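Local coordinates for putative exported protein (Bordetella parapertussis, PDB 3OCJ) that is of unknown function but has the fold of an S-adenosylmethionine-dependent methyltransferase and probably acts as one, at residues R269-T274 / L286-D291; E208-F213 / R275-E280. All coordinates share one frame; numbering follows the deposited sequence.

Contact 1: residues R269-T274 / L286-D291; sequences RTHAQT and LRFEDD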
loop_
_atom_site.group_PDB
_atom_site.type_symbol
_atom_site.label_atom_id
_atom_site.label_comp_id
_atom_site.label_asym_id
_atom_site.label_seq_id
_atom_site.Cartn_x
_atom_site.Cartn_y
_atom_site.Cartn_z
ATOM N N ARG A 269 0.761 11.626 -6.645
ATOM C CA ARG A 269 1.672 12.011 -7.717
ATOM C C ARG A 269 1.171 11.479 -9.047
ATOM O O ARG A 269 0.524 10.425 -9.110
ATOM C CB ARG A 269 3.077 11.461 -7.447
ATOM C CG ARG A 269 3.770 12.152 -6.272
ATOM C CD ARG A 269 5.246 11.741 -6.105
ATOM N NE ARG A 269 5.806 12.536 -5.004
ATOM C CZ ARG A 269 5.773 12.182 -3.721
ATOM N NH1 ARG A 269 5.317 10.987 -3.354
ATOM N NH2 ARG A 269 6.248 13.033 -2.814
ATOM N N THR A 270 1.446 12.229 -10.110
ATOM C CA THR A 270 1.041 11.807 -11.444
ATOM C C THR A 270 2.053 10.818 -12.043
ATOM O O THR A 270 3.158 10.617 -11.510
ATOM C CB THR A 270 0.953 13.004 -12.384
ATOM O OG1 THR A 270 2.253 13.588 -12.506
ATOM C CG2 THR A 270 -0.039 14.051 -11.866
ATOM N N HIS A 271 1.674 10.222 -13.173
ATOM C CA HIS A 271 2.572 9.373 -13.940
ATOM C C HIS A 271 3.815 10.161 -14.351
ATOM O O HIS A 271 4.930 9.676 -14.227
ATOM C CB HIS A 271 1.880 8.864 -15.216
ATOM C CG HIS A 271 0.810 7.838 -14.976
ATOM N ND1 HIS A 271 -0.460 8.160 -14.555
ATOM C CD2 HIS A 271 0.823 6.495 -15.151
ATOM C CE1 HIS A 271 -1.183 7.052 -14.465
ATOM N NE2 HIS A 271 -0.423 6.027 -14.816
ATOM N N ALA A 272 3.610 11.382 -14.833
ATOM C CA ALA A 272 4.735 12.200 -15.272
ATOM C C ALA A 272 5.671 12.544 -14.119
ATOM O O ALA A 272 6.892 12.527 -14.283
ATOM C CB ALA A 272 4.236 13.477 -15.964
ATOM N N GLN A 273 5.110 12.852 -12.951
ATOM C CA GLN A 273 5.950 13.154 -11.793
ATOM C C GLN A 273 6.764 11.921 -11.404
ATOM O O GLN A 273 7.964 12.012 -11.159
ATOM C CB GLN A 273 5.115 13.636 -10.609
ATOM C CG GLN A 273 4.556 15.043 -10.796
ATOM C CD GLN A 273 3.662 15.463 -9.652
ATOM O OE1 GLN A 273 2.796 14.713 -9.213
ATOM N NE2 GLN A 273 3.869 16.680 -9.161
ATOM N N THR A 274 6.103 10.766 -11.351
ATOM C CA THR A 274 6.779 9.527 -10.992
ATOM C C THR A 274 7.861 9.189 -12.021
ATOM O O THR A 274 8.965 8.775 -11.652
ATOM C CB THR A 274 5.753 8.391 -10.838
ATOM O OG1 THR A 274 4.917 8.699 -9.713
ATOM C CG2 THR A 274 6.445 7.045 -10.607
ATOM N N LEU A 286 10.521 2.566 -18.652
ATOM C CA LEU A 286 9.383 2.485 -17.735
ATOM C C LEU A 286 8.146 1.919 -18.407
ATOM O O LEU A 286 7.823 2.273 -19.552
ATOM C CB LEU A 286 9.040 3.866 -17.175
ATOM C CG LEU A 286 9.790 4.354 -15.931
ATOM C CD1 LEU A 286 11.287 4.076 -15.947
ATOM C CD2 LEU A 286 9.496 5.836 -15.686
ATOM N N ARG A 287 7.450 1.053 -17.681
ATOM C CA ARG A 287 6.151 0.528 -18.096
ATOM C C ARG A 287 5.163 0.756 -16.962
ATOM O O ARG A 287 5.427 0.381 -15.810
ATOM C CB ARG A 287 6.254 -0.970 -18.402
ATOM C CG ARG A 287 4.911 -1.708 -18.529
ATOM C CD ARG A 287 4.052 -1.225 -19.701
ATOM N NE ARG A 287 2.765 -1.925 -19.709
ATOM C CZ ARG A 287 1.629 -1.419 -20.184
ATOM N NH1 ARG A 287 1.595 -0.190 -20.668
ATOM N NH2 ARG A 287 0.513 -2.131 -20.130
ATOM N N PHE A 288 4.038 1.388 -17.270
ATOM C CA PHE A 288 2.997 1.572 -16.268
ATOM C C PHE A 288 1.877 0.565 -16.498
ATOM O O PHE A 288 1.451 0.327 -17.638
ATOM C CB PHE A 288 2.438 3.002 -16.308
ATOM C CG PHE A 288 3.432 4.056 -15.898
ATOM C CD1 PHE A 288 3.592 4.413 -14.565
ATOM C CD2 PHE A 288 4.201 4.713 -16.846
ATOM C CE1 PHE A 288 4.496 5.387 -14.192
ATOM C CE2 PHE A 288 5.112 5.689 -16.474
ATOM C CZ PHE A 288 5.260 6.023 -15.133
ATOM N N GLU A 289 1.402 -0.046 -15.423
ATOM C CA GLU A 289 0.243 -0.927 -15.467
ATOM C C GLU A 289 -0.849 -0.276 -14.643
ATOM O O GLU A 289 -0.831 -0.320 -13.399
ATOM C CB GLU A 289 0.588 -2.325 -14.930
ATOM C CG GLU A 289 1.576 -3.087 -15.820
ATOM C CD GLU A 289 0.941 -3.596 -17.115
ATOM O OE1 GLU A 289 -0.299 -3.605 -17.221
ATOM O OE2 GLU A 289 1.694 -4.001 -18.030
ATOM N N ASP A 290 -1.785 0.369 -15.329
ATOM C CA ASP A 290 -2.821 1.131 -14.649
ATOM C C ASP A 290 -3.978 0.257 -14.199
ATOM O O ASP A 290 -4.437 -0.619 -14.939
ATOM C CB ASP A 290 -3.386 2.216 -15.565
ATOM C CG ASP A 290 -2.429 3.373 -15.786
ATOM O OD1 ASP A 290 -1.466 3.534 -15.011
ATOM O OD2 ASP A 290 -2.667 4.159 -16.742
ATOM N N ASP A 291 -4.478 0.520 -12.998
ATOM C CA ASP A 291 -5.767 -0.025 -12.603
ATOM C C ASP A 291 -6.855 0.664 -13.434
ATOM O O ASP A 291 -6.606 1.677 -14.103
ATOM C CB ASP A 291 -5.996 0.216 -11.106
ATOM C CG ASP A 291 -5.941 1.696 -10.746
ATOM O OD1 ASP A 291 -4.873 2.317 -10.974
ATOM O OD2 ASP A 291 -6.944 2.241 -10.241
#
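His271, in the first turn of helix 271-280, meets Phe288 on strand 286-289 and Asp290 just beyond its end. Its CB leaves the helix toward the strand, and with CG anti to the carbonyl carbon (chi1 -71°) the imidazole is carried out across the phenyl ring of Phe288. The first ring atom to meet the strand is CD2, which stands over one face of that phenyl, offset toward its rim, with CD2 3.5 Å from Phe288 CD1. The two rings make an edge-to-face pair, centroids 5.0 Å apart and planes at 68°, in which the histidine supplies the edge. At the tip, NE2 donates to OD1 of Asp290 over 2.7 Å. This bond is nearly straight, 169° at the hydrogen; OD1 lies in the imidazole plane and is approached on its syn side, while the carboxylate is turned steeply from the ring. Stack and hydrogen bond together fix the rotation of the imidazole, and the nearby carboxylate would probably favour its protonated form. Phe227 packs edge-to-face with the same histidine, and Pro297 touches both His271 and Asp290. Farther along the helix, Thr274 CG2 comes to the edge of the Phe288 ring, 4.4 Å from CE1.

The start of the helix is secured by a capping box: Thr270 OG1 accepts from Gln273 N at 3.0 Å, and Gln273 OE1 in turn accepts from Thr270 N on a lone pair, also at 3.0 Å. Through a His-carboxylate pair and an aromatic stack, the helix start thus meets the loop after the strand and the edge strand 286-289 itself, which pairs antiparallel with strand 298-302, the reversed strand of a Rossmann-like methyltransferase sheet.

Contact 2: residues E208-F213 / R275-E280; sequences ELYRRF and RAQLEE
Tyr210 meets helix 271-280 with its ring, touching Leu278 over a face and Gln277 at an edge. Its CG is anti to the carbonyl carbon (chi1 -66°), which swings the phenol out toward the second helix. CD2 of Leu278 lies over the ring in a CH-pi contact, 3.8 Å from the centroid of Tyr210 and displaced toward the CD2 side of the rim. Gln277 CB comes near the ring plane instead, 3.7 Å from Tyr210 CD2. Beyond CG the glutamine chain runs extended, bringing OE1 to a water that donates to it and also hydrogen-bonds Tyr210 OH, 2.7 Å from each of these oxygens. The phenol oxygen has a further partner in Asn197 ND2, and Gln277 NE2 bonds to Asp203 O, so the polar ends of both buried side chains are engaged.

The axes of segments 208-213 and 275-280 approach to 8.6 Å and cross at -45°. Leu278 and Phe213 both touch Leu223, so both helices lie against strand 221-226, probably on the same face of the sheet in a Rossmann-like fold of the methyltransferase type.

At the more exposed border, Arg211 links the helices through charge. Bent at chi3 (-56°), its chain sets the guanidinium between two glutamates. NE and NH2 grip Glu208 side-on, one nitrogen to each carboxylate oxygen, while NH2 also reaches Glu280 OE2 at 3.0 Å, using the anti lone pair. Both glutamates are modelled in two conformers, so these bonds, described for one, may not be permanent. NH1 adds a weak bond to Glu280 O at 3.2 Å.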
loop_
_atom_site.group_PDB
_atom_site.type_symbol
_atom_site.label_atom_id
_atom_site.label_comp_id
_atom_site.label_asym_id
_atom_site.label_seq_id
_atom_site.Cartn_x
_atom_site.Cartn_y
_atom_site.Cartn_z
ATOM N N GLU A 208 15.100 10.151 -3.719
ATOM C CA GLU A 208 16.241 9.531 -3.061
ATOM C C GLU A 208 15.982 8.071 -2.697
ATOM O O GLU A 208 16.891 7.234 -2.780
ATOM C CB GLU A 208 16.695 10.357 -1.855
ATOM C CG GLU A 208 17.356 11.662 -2.269
ATOM C CD GLU A 208 18.396 11.452 -3.362
ATOM O OE1 GLU A 208 19.260 10.564 -3.194
ATOM O OE2 GLU A 208 18.349 12.155 -4.395
ATOM N N LEU A 209 14.746 7.757 -2.317
ATOM C CA LEU A 209 14.379 6.367 -2.070
ATOM C C LEU A 209 14.553 5.557 -3.360
ATOM O O LEU A 209 15.134 4.476 -3.355
ATOM C CB LEU A 209 12.941 6.283 -1.564
ATOM C CG LEU A 209 12.410 4.861 -1.357
ATOM C CD1 LEU A 209 13.024 4.215 -0.135
ATOM C CD2 LEU A 209 10.899 4.851 -1.240
ATOM N N TYR A 210 14.073 6.106 -4.471
ATOM C CA TYR A 210 14.224 5.430 -5.759
ATOM C C TYR A 210 15.695 5.234 -6.119
ATOM O O TYR A 210 16.063 4.215 -6.700
ATOM C CB TYR A 210 13.510 6.194 -6.874
ATOM C CG TYR A 210 11.996 6.259 -6.759
ATOM C CD1 TYR A 210 11.284 5.376 -5.948
ATOM C CD2 TYR A 210 11.282 7.216 -7.478
ATOM C CE1 TYR A 210 9.892 5.439 -5.875
ATOM C CE2 TYR A 210 9.901 7.300 -7.401
ATOM C CZ TYR A 210 9.213 6.411 -6.606
ATOM O OH TYR A 210 7.845 6.480 -6.528
ATOM N N ARG A 211 16.535 6.208 -5.779
ATOM C CA ARG A 211 17.963 6.079 -6.037
ATOM C C ARG A 211 18.573 4.935 -5.230
ATOM O O ARG A 211 19.423 4.196 -5.735
ATOM C CB ARG A 211 18.702 7.384 -5.748
ATOM C CG ARG A 211 19.955 7.528 -6.586
ATOM C CD ARG A 211 20.729 8.786 -6.243
ATOM N NE ARG A 211 19.930 10.006 -6.353
ATOM C CZ ARG A 211 19.771 10.708 -7.471
ATOM N NH1 ARG A 211 20.340 10.310 -8.601
ATOM N NH2 ARG A 211 19.043 11.812 -7.451
ATOM N N ARG A 212 18.137 4.780 -3.979
ATOM C CA ARG A 212 18.614 3.656 -3.174
ATOM C C ARG A 212 18.155 2.329 -3.764
ATOM O O ARG A 212 18.914 1.365 -3.796
ATOM C CB ARG A 212 18.174 3.814 -1.719
ATOM C CG ARG A 212 18.902 4.971 -1.046
ATOM C CD ARG A 212 18.411 5.263 0.352
ATOM N NE ARG A 212 19.162 6.387 0.907
ATOM C CZ ARG A 212 20.267 6.265 1.632
ATOM N NH1 ARG A 212 20.749 5.063 1.915
ATOM N NH2 ARG A 212 20.888 7.348 2.080
ATOM N N PHE A 213 16.925 2.286 -4.268
ATOM C CA PHE A 213 16.466 1.090 -4.975
ATOM C C PHE A 213 17.360 0.803 -6.191
ATOM O O PHE A 213 17.774 -0.325 -6.420
ATOM C CB PHE A 213 15.022 1.253 -5.451
ATOM C CG PHE A 213 13.999 1.321 -4.346
ATOM C CD1 PHE A 213 14.271 0.857 -3.072
ATOM C CD2 PHE A 213 12.730 1.832 -4.613
ATOM C CE1 PHE A 213 13.292 0.922 -2.071
ATOM C CE2 PHE A 213 11.750 1.888 -3.628
ATOM C CZ PHE A 213 12.033 1.436 -2.356
ATOM N N ARG A 275 7.549 9.363 -13.307
ATOM C CA ARG A 275 8.547 9.148 -14.343
ATOM C C ARG A 275 9.783 10.023 -14.137
ATOM O O ARG A 275 10.907 9.544 -14.234
ATOM C CB ARG A 275 7.958 9.418 -15.727
ATOM C CG ARG A 275 9.024 9.485 -16.813
ATOM C CD ARG A 275 8.417 9.666 -18.202
ATOM N NE ARG A 275 7.630 8.505 -18.610
ATOM C CZ ARG A 275 8.159 7.392 -19.118
ATOM N NH1 ARG A 275 9.472 7.288 -19.280
ATOM N NH2 ARG A 275 7.378 6.379 -19.467
ATOM N N ALA A 276 9.558 11.305 -13.863
ATOM C CA ALA A 276 10.672 12.223 -13.617
ATOM C C ALA A 276 11.542 11.761 -12.448
ATOM O O ALA A 276 12.776 11.795 -12.530
ATOM C CB ALA A 276 10.145 13.644 -13.383
ATOM N N GLN A 277 10.909 11.325 -11.364
ATOM C CA GLN A 277 11.678 10.856 -10.210
ATOM C C GLN A 277 12.483 9.604 -10.557
ATOM O O GLN A 277 13.656 9.490 -10.210
ATOM C CB GLN A 277 10.743 10.569 -9.042
ATOM C CG GLN A 277 9.999 11.791 -8.516
ATOM C CD GLN A 277 8.961 11.420 -7.498
ATOM O OE1 GLN A 277 8.056 10.638 -7.780
ATOM N NE2 GLN A 277 9.088 11.966 -6.288
ATOM N N LEU A 278 11.841 8.659 -11.239
ATOM C CA LEU A 278 12.513 7.401 -11.541
ATOM C C LEU A 278 13.667 7.608 -12.523
ATOM O O LEU A 278 14.718 6.966 -12.399
ATOM C CB LEU A 278 11.518 6.363 -12.071
ATOM C CG LEU A 278 10.558 5.779 -11.027
ATOM C CD1 LEU A 278 9.414 5.069 -11.741
ATOM C CD2 LEU A 278 11.286 4.818 -10.089
ATOM N N GLU A 279 13.463 8.480 -13.510
ATOM C CA GLU A 279 14.522 8.779 -14.474
ATOM C C GLU A 279 15.700 9.482 -13.800
ATOM O O GLU A 279 16.858 9.165 -14.084
ATOM C CB GLU A 279 13.964 9.572 -15.660
ATOM C CG GLU A 279 13.090 8.692 -16.556
ATOM C CD GLU A 279 12.469 9.414 -17.738
ATOM O OE1 GLU A 279 12.507 10.660 -17.787
ATOM O OE2 GLU A 279 11.921 8.707 -18.610
ATOM N N GLU A 280 15.413 10.410 -12.893
ATOM C CA GLU A 280 16.476 11.073 -12.136
ATOM C C GLU A 280 17.283 10.046 -11.341
ATOM O O GLU A 280 18.509 10.146 -11.246
ATOM C CB GLU A 280 15.903 12.148 -11.205
ATOM C CG GLU A 280 16.890 12.686 -10.165
ATOM C CD GLU A 280 18.147 13.284 -10.776
ATOM O OE1 GLU A 280 18.109 13.740 -11.944
ATOM O OE2 GLU A 280 19.181 13.304 -10.072
HETATM O O HOH W 1 6.377 8.585 -7.315
#

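How the contacts relate
Going from the N terminus, the chain first passes through 208-213 in helix 203-216, follows strand 221-226 and helix 247-261, and enters helix 271-280 at 269-274. Immediately after it, 275-280 closes the long loop of contact 2; contact 1 closes a short one when 286-291 brings the chain back as the edge strand. Because the segments alternate, the loops cross rather than nest, and helix 271-280 serves both: its beginning faces the strand, its end the neighbouring helix. Leu286 CD2 comes within 3.7 Å of Arg275 CA, so the contacts adjoin, tying helix 203-216 to the edge strand 286-289 of the sheet.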